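PDB 3C38: autoinducer 2 sensor kinase/phosphatase LuxQ from Vibrio cholerae, which binds the complex of LuxP with autoinducer 2 through this periplasmic domain, and switches from kinase at low cell density to phosphatase at high density. Local coordinates for residues H135-R140 and I159-N164. Numbering follows the deposited sequence.
Sequences HILMRR and IVLNDN
Asn162 lays its side-chain amide alongside the backbone N of His135 and the edge of its imidazole: OD1 accepts the His135 N-H over 2.7 Å, nearly straight at hydrogen, the donor tilted 24° from the carbonyl plane. Amide and imidazole planes differ by 13°. With CG anti to its own carbonyl carbon (chi1 -59°), Asn162 also donates from ND2 to Ser133 O, just before strand 134-143. Tyr231 OH engages the polar end of the ring through a hydrogen bond with His135 ND1. One residue back, Leu161 N donates to His135 O at 2.9 Å, and Leu137 and Ile159 exchange two bonds as an antiparallel hydrogen-bonded pair. Leu137 CD1 meets Leu161 CD2 at 4.0 Å, the side chains crossing at about a right angle; Leu137 and Ile159 also reach helix 22-47. On the other face Ile136 and Val160 form a non-hydrogen-bonded pair, and Ile136 CG2 lies 3.4 Å from Ile159 O. Leu161 to Asn164 form a type II turn; Asn164, at the N-cap of helix 165-174, donates from ND2 to Val160 O and accepts from Leu167 N with OD1. The Asn162 amide thus extends the hairpin's hydrogen bonding in this periplasmic Cache-family domain, satisfying a buried backbone N-H.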
ATOM      1  N   HIS A 135       0.392  -6.372   6.499  1.00 30.69           N
ATOM      2  CA  HIS A 135      -0.714  -5.457   6.209  1.00 30.68           C
ATOM      3  C   HIS A 135      -0.544  -4.877   4.794  1.00 30.24           C
ATOM      4  O   HIS A 135       0.516  -4.355   4.434  1.00 29.46           O
ATOM      5  CB  HIS A 135      -0.763  -4.364   7.276  1.00 30.13           C
ATOM      6  CG  HIS A 135      -1.126  -4.881   8.632  1.00 32.34           C
ATOM      7  ND1 HIS A 135      -2.424  -4.898   9.100  1.00 32.99           N
ATOM      8  CD2 HIS A 135      -0.379  -5.495   9.583  1.00 32.87           C
ATOM      9  CE1 HIS A 135      -2.460  -5.500  10.277  1.00 32.02           C
ATOM     10  NE2 HIS A 135      -1.230  -5.871  10.592  1.00 31.93           N
ATOM     11  N   ILE A 136      -1.598  -4.983   3.990  1.00 30.11           N
ATOM     12  CA  ILE A 136      -1.551  -4.549   2.603  1.00 28.29           C
ATOM     13  C   ILE A 136      -2.741  -3.713   2.181  1.00 30.72           C
ATOM     14  O   ILE A 136      -3.867  -3.987   2.579  1.00 29.73           O
ATOM     15  CB  ILE A 136      -1.527  -5.766   1.672  1.00 26.47           C
ATOM     16  CG1 ILE A 136      -0.494  -6.772   2.167  1.00 24.99           C
ATOM     17  CG2 ILE A 136      -1.244  -5.330   0.240  1.00 27.19           C
ATOM     18  CD1 ILE A 136      -0.507  -8.083   1.395  1.00 26.95           C
ATOM     19  N   LEU A 137      -2.480  -2.680   1.381  1.00 31.38           N
ATOM     20  CA  LEU A 137      -3.546  -1.839   0.842  1.00 31.72           C
ATOM     21  C   LEU A 137      -3.682  -2.360  -0.589  1.00 33.44           C
ATOM     22  O   LEU A 137      -2.725  -2.330  -1.366  1.00 30.24           O
ATOM     23  CB  LEU A 137      -3.140  -0.369   0.833  1.00 31.18           C
ATOM     24  CG  LEU A 137      -3.104   0.311   2.205  1.00 34.24           C
ATOM     25  CD1 LEU A 137      -2.410   1.668   2.105  1.00 30.92           C
ATOM     26  CD2 LEU A 137      -4.533   0.470   2.720  1.00 31.94           C
ATOM     27  N   MET A 138      -4.854  -2.888  -0.922  1.00 33.55           N
ATOM     28  CA  MET A 138      -5.054  -3.424  -2.250  1.00 35.38           C
ATOM     29  C   MET A 138      -6.206  -2.775  -2.973  1.00 34.04           C
ATOM     30  O   MET A 138      -7.134  -2.256  -2.353  1.00 33.63           O
ATOM     31  CB  MET A 138      -5.288  -4.928  -2.195  1.00 41.42           C
ATOM     32  CG  MET A 138      -4.033  -5.733  -2.011  1.00 47.67           C
ATOM     33  SD  MET A 138      -4.353  -7.432  -2.425  1.00 57.97           S
ATOM     34  CE  MET A 138      -4.614  -7.313  -4.158  1.00 54.07           C
ATOM     35  N   ARG A 139      -6.137  -2.817  -4.297  1.00 32.72           N
ATOM     36  CA  ARG A 139      -7.176  -2.237  -5.128  1.00 34.06           C
ATOM     37  C   ARG A 139      -7.286  -3.025  -6.426  1.00 33.08           C
ATOM     38  O   ARG A 139      -6.283  -3.462  -6.994  1.00 30.38           O
ATOM     39  CB  ARG A 139      -6.864  -0.765  -5.402  1.00 33.92           C
ATOM     40  CG  ARG A 139      -7.987  -0.003  -6.084  1.00 36.24           C
ATOM     41  CD  ARG A 139      -7.697   1.483  -6.061  1.00 35.84           C
ATOM     42  NE  ARG A 139      -8.738   2.250  -6.741  1.00 37.49           N
ATOM     43  CZ  ARG A 139      -8.855   2.330  -8.061  1.00 35.73           C
ATOM     44  NH1 ARG A 139      -7.989   1.695  -8.844  1.00 31.40           N
ATOM     45  NH2 ARG A 139      -9.837   3.046  -8.591  1.00 35.72           N
ATOM     46  N   ARG A 140      -8.524  -3.213  -6.878  1.00 36.23           N
ATOM     47  CA  ARG A 140      -8.807  -3.968  -8.101  1.00 37.95           C
ATOM     48  C   ARG A 140      -9.310  -3.066  -9.238  1.00 37.12           C
ATOM     49  O   ARG A 140     -10.093  -2.145  -9.018  1.00 36.64           O
ATOM     50  CB  ARG A 140      -9.876  -5.031  -7.798  1.00 39.93           C
ATOM     51  CG  ARG A 140     -10.057  -6.072  -8.874  1.00 40.46           C
ATOM     52  CD  ARG A 140     -11.251  -6.980  -8.583  1.00 42.95           C
ATOM     53  NE  ARG A 140     -12.504  -6.241  -8.629  1.00 48.41           N
ATOM     54  CZ  ARG A 140     -13.689  -6.790  -8.871  1.00 50.92           C
ATOM     55  NH1 ARG A 140     -13.792  -8.095  -9.092  1.00 48.87           N
ATOM     56  NH2 ARG A 140     -14.775  -6.025  -8.902  1.00 52.79           N
ATOM     57  N   ILE A 159       0.130  -2.376  -1.862  1.00 27.05           N
ATOM     58  CA  ILE A 159       1.205  -1.667  -1.178  1.00 26.87           C
ATOM     59  C   ILE A 159       1.384  -2.380   0.151  1.00 26.45           C
ATOM     60  O   ILE A 159       0.441  -2.452   0.938  1.00 23.94           O
ATOM     61  CB  ILE A 159       0.833  -0.223  -0.827  1.00 29.13           C
ATOM     62  CG1 ILE A 159       0.548   0.581  -2.083  1.00 32.34           C
ATOM     63  CG2 ILE A 159       1.976   0.437  -0.094  1.00 26.43           C
ATOM     64  CD1 ILE A 159      -0.045   1.952  -1.760  1.00 38.10           C
ATOM     65  N   VAL A 160       2.575  -2.910   0.406  1.00 26.22           N
ATOM     66  CA  VAL A 160       2.825  -3.588   1.673  1.00 23.92           C
ATOM     67  C   VAL A 160       3.301  -2.555   2.684  1.00 23.86           C
ATOM     68  O   VAL A 160       4.304  -1.872   2.462  1.00 23.00           O
ATOM     69  CB  VAL A 160       3.904  -4.686   1.538  1.00 26.15           C
ATOM     70  CG1 VAL A 160       4.203  -5.285   2.927  1.00 24.11           C
ATOM     71  CG2 VAL A 160       3.434  -5.768   0.574  1.00 21.45           C
ATOM     72  N   LEU A 161       2.577  -2.444   3.794  1.00 24.78           N
ATOM     73  CA  LEU A 161       2.915  -1.476   4.831  1.00 24.18           C
ATOM     74  C   LEU A 161       4.098  -1.880   5.718  1.00 24.92           C
ATOM     75  O   LEU A 161       4.916  -1.033   6.082  1.00 24.95           O
ATOM     76  CB  LEU A 161       1.684  -1.194   5.694  1.00 22.23           C
ATOM     77  CG  LEU A 161       0.501  -0.670   4.869  1.00 24.44           C
ATOM     78  CD1 LEU A 161      -0.694  -0.439   5.763  1.00 19.91           C
ATOM     79  CD2 LEU A 161       0.886   0.635   4.159  1.00 22.90           C
ATOM     80  N   ASN A 162       4.187  -3.161   6.061  1.00 23.08           N
ATOM     81  CA  ASN A 162       5.276  -3.646   6.907  1.00 24.41           C
ATOM     82  C   ASN A 162       6.613  -3.262   6.299  1.00 24.78           C
ATOM     83  O   ASN A 162       6.870  -3.540   5.126  1.00 23.91           O
ATOM     84  CB  ASN A 162       5.217  -5.178   7.051  1.00 23.39           C
ATOM     85  CG  ASN A 162       3.898  -5.649   7.647  1.00 29.27           C
ATOM     86  OD1 ASN A 162       2.816  -5.336   7.129  1.00 25.71           O
ATOM     87  ND2 ASN A 162       3.977  -6.387   8.746  1.00 28.27           N
ATOM     88  N   ASP A 163       7.452  -2.620   7.103  1.00 23.41           N
ATOM     89  CA  ASP A 163       8.779  -2.212   6.668  1.00 25.89           C
ATOM     90  C   ASP A 163       8.826  -1.324   5.434  1.00 26.43           C
ATOM     91  O   ASP A 163       9.882  -1.190   4.811  1.00 27.04           O
ATOM     92  CB  ASP A 163       9.636  -3.450   6.416  1.00 29.15           C
ATOM     93  CG  ASP A 163       9.859  -4.259   7.671  1.00 29.82           C
ATOM     94  OD1 ASP A 163       9.870  -5.495   7.564  1.00 30.33           O
ATOM     95  OD2 ASP A 163      10.024  -3.655   8.758  1.00 34.02           O
ATOM     96  N   ASN A 164       7.705  -0.712   5.072  1.00 24.50           N
ATOM     97  CA  ASN A 164       7.718   0.159   3.903  1.00 25.29           C
ATOM     98  C   ASN A 164       8.279   1.526   4.324  1.00 26.57           C
ATOM     99  O   ASN A 164       7.531   2.481   4.577  1.00 22.91           O
ATOM    100  CB  ASN A 164       6.321   0.341   3.324  1.00 20.44           C
ATOM    101  CG  ASN A 164       6.368   0.918   1.940  1.00 23.37           C
ATOM    102  OD1 ASN A 164       7.187   1.795   1.664  1.00 24.30           O
ATOM    103  ND2 ASN A 164       5.500   0.432   1.050  1.00 21.74           N
TER